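Local coordinates for protein aldehyde dehydrogenase (Staphylococcus aureus, PDB 6K10) that oxidises the carotenoid aldehyde 4,4'-diaponeurosporen-4-al to 4,4'-diaponeurosporenoic acid with NAD+, a step in making the protective pigment staphyloxanthin, at residues Tyr47-Leu59 with Thr150-Glu163. The protein carries 1 engineered substitution. Numbering follows the deposited sequence.
Sequences YESDILEALYTDL and TPNVARVIKRLINE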
loop_
_atom_site.group_PDB
_atom_site.type_symbol
_atom_site.label_atom_id
_atom_site.label_comp_id
_atom_site.label_asym_id
_atom_site.label_seq_id
_atom_site.Cartn_x
_atom_site.Cartn_y
_atom_site.Cartn_z
ATOM N N TYR A 47 29.839 16.687 -2.700
ATOM C CA TYR A 47 29.057 17.906 -2.561
ATOM C C TYR A 47 28.724 18.235 -1.114
ATOM O O TYR A 47 27.908 19.129 -0.871
ATOM C CB TYR A 47 27.766 17.779 -3.362
ATOM C CG TYR A 47 27.905 18.099 -4.827
ATOM C CD1 TYR A 47 28.529 17.213 -5.690
ATOM C CD2 TYR A 47 27.361 19.259 -5.357
ATOM C CE1 TYR A 47 28.636 17.485 -7.037
ATOM C CE2 TYR A 47 27.463 19.541 -6.701
ATOM C CZ TYR A 47 28.102 18.651 -7.536
ATOM O OH TYR A 47 28.202 18.932 -8.878
ATOM N N GLU A 48 29.330 17.532 -0.152
ATOM C CA GLU A 48 28.946 17.685 1.248
ATOM C C GLU A 48 29.011 19.142 1.695
ATOM O O GLU A 48 28.098 19.640 2.364
ATOM C CB GLU A 48 29.841 16.818 2.135
ATOM C CG GLU A 48 29.515 16.933 3.613
ATOM C CD GLU A 48 30.518 16.213 4.491
ATOM O OE1 GLU A 48 30.582 14.968 4.421
ATOM O OE2 GLU A 48 31.242 16.892 5.250
ATOM N N SER A 49 30.084 19.843 1.327
ATOM C CA SER A 49 30.227 21.233 1.746
ATOM C C SER A 49 29.136 22.110 1.141
ATOM O O SER A 49 28.567 22.966 1.828
ATOM C CB SER A 49 31.611 21.758 1.363
ATOM O OG SER A 49 31.976 22.851 2.186
ATOM N N ASP A 50 28.829 21.908 -0.143
ATOM C CA ASP A 50 27.795 22.708 -0.792
ATOM C C ASP A 50 26.414 22.414 -0.220
ATOM O O ASP A 50 25.579 23.320 -0.127
ATOM C CB ASP A 50 27.806 22.462 -2.302
ATOM C CG ASP A 50 29.211 22.343 -2.864
ATOM O OD1 ASP A 50 29.868 21.304 -2.631
ATOM O OD2 ASP A 50 29.664 23.292 -3.537
ATOM N N ILE A 51 26.154 21.162 0.159
ATOM C CA ILE A 51 24.869 20.826 0.767
ATOM C C ILE A 51 24.732 21.507 2.122
ATOM O O ILE A 51 23.687 22.085 2.441
ATOM C CB ILE A 51 24.712 19.300 0.885
ATOM C CG1 ILE A 51 24.772 18.648 -0.495
ATOM C CG2 ILE A 51 23.397 18.956 1.567
ATOM C CD1 ILE A 51 25.096 17.171 -0.449
ATOM N N LEU A 52 25.784 21.440 2.944
ATOM C CA LEU A 52 25.753 22.110 4.240
ATOM C C LEU A 52 25.562 23.613 4.081
ATOM O O LEU A 52 24.810 24.235 4.840
ATOM C CB LEU A 52 27.037 21.816 5.020
ATOM C CG LEU A 52 27.254 20.388 5.526
ATOM C CD1 LEU A 52 28.652 20.239 6.112
ATOM C CD2 LEU A 52 26.202 20.019 6.560
ATOM N N GLU A 53 26.236 24.215 3.097
ATOM C CA GLU A 53 26.081 25.647 2.858
ATOM C C GLU A 53 24.652 25.985 2.457
ATOM O O GLU A 53 24.070 26.960 2.945
ATOM C CB GLU A 53 27.058 26.110 1.777
ATOM C CG GLU A 53 28.480 26.333 2.256
ATOM C CD GLU A 53 29.504 26.078 1.166
ATOM O OE1 GLU A 53 29.292 26.546 0.027
ATOM O OE2 GLU A 53 30.527 25.419 1.450
ATOM N N ALA A 54 24.075 25.186 1.556
ATOM C CA ALA A 54 22.720 25.454 1.082
ATOM C C ALA A 54 21.699 25.297 2.202
ATOM O O ALA A 54 20.781 26.117 2.331
ATOM C CB ALA A 54 22.388 24.528 -0.088
ATOM N N LEU A 55 21.837 24.249 3.017
ATOM C CA LEU A 55 20.942 24.074 4.156
ATOM C C LEU A 55 21.082 25.225 5.143
ATOM O O LEU A 55 20.096 25.660 5.750
ATOM C CB LEU A 55 21.227 22.738 4.842
ATOM C CG LEU A 55 20.853 21.494 4.035
ATOM C CD1 LEU A 55 21.479 20.242 4.636
ATOM C CD2 LEU A 55 19.342 21.357 3.960
ATOM N N TYR A 56 22.301 25.736 5.307
ATOM C CA TYR A 56 22.521 26.850 6.222
ATOM C C TYR A 56 21.871 28.127 5.704
ATOM O O TYR A 56 21.197 28.842 6.452
ATOM C CB TYR A 56 24.018 27.061 6.431
ATOM C CG TYR A 56 24.340 28.174 7.394
ATOM C CD1 TYR A 56 24.159 28.007 8.760
ATOM C CD2 TYR A 56 24.817 29.396 6.938
ATOM C CE1 TYR A 56 24.450 29.022 9.646
ATOM C CE2 TYR A 56 25.110 30.419 7.817
ATOM C CZ TYR A 56 24.925 30.226 9.169
ATOM O OH TYR A 56 25.215 31.241 10.053
ATOM N N THR A 57 22.067 28.433 4.421
ATOM C CA THR A 57 21.553 29.688 3.886
ATOM C C THR A 57 20.029 29.684 3.824
ATOM O O THR A 57 19.389 30.702 4.114
ATOM C CB THR A 57 22.153 29.953 2.504
ATOM O OG1 THR A 57 23.580 30.042 2.613
ATOM C CG2 THR A 57 21.618 31.256 1.928
ATOM N N ASP A 58 19.430 28.547 3.474
ATOM C CA ASP A 58 17.988 28.494 3.262
ATOM C C ASP A 58 17.193 28.264 4.541
ATOM O O ASP A 58 16.077 28.784 4.662
ATOM C CB ASP A 58 17.640 27.398 2.247
ATOM C CG ASP A 58 18.164 27.702 0.857
ATOM O OD1 ASP A 58 18.694 28.814 0.649
ATOM O OD2 ASP A 58 18.027 26.835 -0.033
ATOM N N LEU A 59 17.733 27.507 5.499
ATOM C CA LEU A 59 16.991 27.122 6.695
ATOM C C LEU A 59 17.710 27.482 7.990
ATOM O O LEU A 59 17.223 27.133 9.073
ATOM C CB LEU A 59 16.698 25.618 6.671
ATOM C CG LEU A 59 15.666 25.130 5.653
ATOM C CD1 LEU A 59 15.670 23.612 5.566
ATOM C CD2 LEU A 59 14.283 25.640 6.015
ATOM N N THR A 150 13.301 26.334 -0.775
ATOM C CA THR A 150 14.715 26.254 -0.447
ATOM C C THR A 150 15.490 26.170 -1.759
ATOM O O THR A 150 15.929 25.084 -2.161
ATOM C CB THR A 150 15.000 25.051 0.455
ATOM O OG1 THR A 150 14.426 23.871 -0.119
ATOM C CG2 THR A 150 14.387 25.275 1.830
ATOM N N PRO A 151 15.671 27.298 -2.453
ATOM C CA PRO A 151 16.170 27.233 -3.837
ATOM C C PRO A 151 17.640 26.876 -3.948
ATOM O O PRO A 151 18.044 26.292 -4.961
ATOM C CB PRO A 151 15.892 28.645 -4.369
ATOM C CG PRO A 151 15.959 29.511 -3.154
ATOM C CD PRO A 151 15.434 28.683 -2.008
ATOM N N ASN A 152 18.464 27.223 -2.959
ATOM C CA ASN A 152 19.867 26.832 -3.020
ATOM C C ASN A 152 20.020 25.327 -2.844
ATOM O O ASN A 152 20.835 24.695 -3.524
ATOM C CB ASN A 152 20.673 27.588 -1.967
ATOM C CG ASN A 152 20.790 29.064 -2.282
ATOM O OD1 ASN A 152 21.475 29.452 -3.228
ATOM N ND2 ASN A 152 20.114 29.894 -1.497
ATOM N N VAL A 153 19.230 24.736 -1.944
ATOM C CA VAL A 153 19.258 23.286 -1.767
ATOM C C VAL A 153 18.790 22.588 -3.038
ATOM O O VAL A 153 19.394 21.607 -3.486
ATOM C CB VAL A 153 18.406 22.877 -0.554
ATOM C CG1 VAL A 153 18.471 21.370 -0.354
ATOM C CG2 VAL A 153 18.871 23.609 0.695
ATOM N N ALA A 154 17.703 23.086 -3.636
ATOM C CA ALA A 154 17.179 22.477 -4.855
ATOM C C ALA A 154 18.217 22.484 -5.970
ATOM O O ALA A 154 18.375 21.488 -6.688
ATOM C CB ALA A 154 15.910 23.205 -5.302
ATOM N N ARG A 155 18.939 23.596 -6.128
ATOM C CA ARG A 155 19.953 23.685 -7.175
ATOM C C ARG A 155 21.120 22.748 -6.905
ATOM O O ARG A 155 21.653 22.126 -7.833
ATOM C CB ARG A 155 20.459 25.120 -7.311
ATOM C CG ARG A 155 21.495 25.311 -8.419
ATOM C CD ARG A 155 21.073 24.644 -9.725
ATOM N NE ARG A 155 19.846 25.218 -10.276
ATOM C CZ ARG A 155 19.734 26.444 -10.775
ATOM N NH1 ARG A 155 18.560 26.834 -11.252
ATOM N NH2 ARG A 155 20.780 27.261 -10.800
ATOM N N VAL A 156 21.573 22.687 -5.655
ATOM C CA VAL A 156 22.646 21.762 -5.309
ATOM C C VAL A 156 22.220 20.334 -5.614
ATOM O O VAL A 156 23.011 19.526 -6.114
ATOM C CB VAL A 156 23.047 21.939 -3.833
ATOM C CG1 VAL A 156 23.937 20.794 -3.382
ATOM C CG2 VAL A 156 23.748 23.273 -3.636
ATOM N N ILE A 157 20.955 20.011 -5.333
ATOM C CA ILE A 157 20.429 18.684 -5.642
ATOM C C ILE A 157 20.435 18.449 -7.149
ATOM O O ILE A 157 20.843 17.384 -7.629
ATOM C CB ILE A 157 19.019 18.520 -5.045
ATOM C CG1 ILE A 157 19.096 18.437 -3.517
ATOM C CG2 ILE A 157 18.322 17.298 -5.625
ATOM C CD1 ILE A 157 17.746 18.281 -2.844
ATOM N N LYS A 158 19.988 19.445 -7.917
ATOM C CA LYS A 158 19.966 19.308 -9.370
ATOM C C LYS A 158 21.374 19.157 -9.936
ATOM O O LYS A 158 21.613 18.307 -10.802
ATOM C CB LYS A 158 19.265 20.510 -9.999
ATOM C CG LYS A 158 19.388 20.568 -11.510
ATOM C CD LYS A 158 18.045 20.821 -12.166
ATOM C CE LYS A 158 18.163 20.771 -13.677
ATOM N NZ LYS A 158 17.845 19.414 -14.198
ATOM N N ARG A 159 22.314 19.981 -9.467
ATOM C CA ARG A 159 23.703 19.870 -9.908
ATOM C C ARG A 159 24.254 18.481 -9.619
ATOM O O ARG A 159 24.800 17.813 -10.505
ATOM C CB ARG A 159 24.558 20.927 -9.209
ATOM C CG ARG A 159 24.424 22.337 -9.755
ATOM C CD ARG A 159 25.637 23.177 -9.369
ATOM N NE ARG A 159 25.426 23.936 -8.138
ATOM C CZ ARG A 159 26.175 23.817 -7.045
ATOM N NH1 ARG A 159 25.909 24.551 -5.974
ATOM N NH2 ARG A 159 27.188 22.961 -7.018
ATOM N N LEU A 160 24.119 18.040 -8.367
ATOM C CA LEU A 160 24.606 16.730 -7.951
ATOM C C LEU A 160 24.069 15.625 -8.852
ATOM O O LEU A 160 24.827 14.783 -9.350
ATOM C CB LEU A 160 24.205 16.495 -6.492
ATOM C CG LEU A 160 24.738 15.271 -5.758
ATOM C CD1 LEU A 160 23.927 14.000 -6.008
ATOM C CD2 LEU A 160 26.132 15.117 -6.259
ATOM N N ILE A 161 22.756 15.617 -9.071
ATOM C CA ILE A 161 22.133 14.551 -9.849
ATOM C C ILE A 161 22.596 14.604 -11.299
ATOM O O ILE A 161 22.992 13.587 -11.879
ATOM C CB ILE A 161 20.601 14.642 -9.742
ATOM C CG1 ILE A 161 20.144 14.281 -8.325
ATOM C CG2 ILE A 161 19.939 13.762 -10.788
ATOM C CD1 ILE A 161 20.424 12.844 -7.937
ATOM N N ASN A 162 22.556 15.794 -11.906
ATOM C CA ASN A 162 22.858 15.910 -13.331
ATOM C C ASN A 162 24.311 15.576 -13.641
ATOM O O ASN A 162 24.612 15.077 -14.731
ATOM C CB ASN A 162 22.527 17.318 -13.829
ATOM C CG ASN A 162 21.039 17.539 -14.000
ATOM O OD1 ASN A 162 20.574 18.676 -14.074
ATOM N ND2 ASN A 162 20.281 16.450 -14.069
ATOM N N GLU A 163 25.223 15.847 -12.716
ATOM C CA GLU A 163 26.627 15.550 -12.956
ATOM C C GLU A 163 26.995 14.122 -12.574
ATOM O O GLU A 163 28.137 13.710 -12.807
ATOM C CB GLU A 163 27.501 16.561 -12.208
ATOM C CG GLU A 163 27.207 17.994 -12.650
ATOM C CD GLU A 163 28.297 18.982 -12.294
ATOM O OE1 GLU A 163 29.490 18.645 -12.446
ATOM O OE2 GLU A 163 27.952 20.109 -11.881
#
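Asp-58 reaches from the last turn of helix 48-59 to the first turn of helix 151-164, and between this polar grip and Tyr-47 the two helices pack nearly antiparallel; the N-to-C directions of 48-59 and 151-163 lie 159° apart, their axes 8.1 Å at closest approach. Helix 151-164 flanks the Rossmann-like sheet of the NAD-dependent aldehyde dehydrogenase fold, following strand 141-145 and leading to strand 170-172; the contact lays an earlier helix against it, away from the predicted active-site residues. A small residue suits the place of closest backbone approach, where the CA atoms of Ala-54 and Val-153 come within 5.0 Å. The methyl of Ala-54 rests on Val-153 CG2, while Val-156 divides its branches: CG2 turns to that same methyl, and CG1, anti to its backbone N (chi1 168°), meets Ile-51 CG1 at 3.7 Å. Ile-51 continues this apolar layer to Ile-71 of helix 63-89 and to Phe-125. At the other end the long, flat side chain of Tyr-47 spans a wider gap. Its ring lies with one face over Leu-160 CA, a CH-pi contact 4.2 Å from the centroid, and Arg-159 NH2 sits at the ring edge near its plane, 3.4 Å from Tyr-47 CE2. A short carboxylate fits the N-terminal turn of helix 151-164, where backbone N-H groups lack a carbonyl partner one turn earlier and would probably favour a negative charge. Asp-58 OD2 is met nearly head-on by Val-153 N at 3.1 Å, with a weak bond from Asn-152 N; through its syn lone pair, Asp-58 OD1 takes an almost straight bond (176°) from Asn-152 ND2 at 2.8 Å.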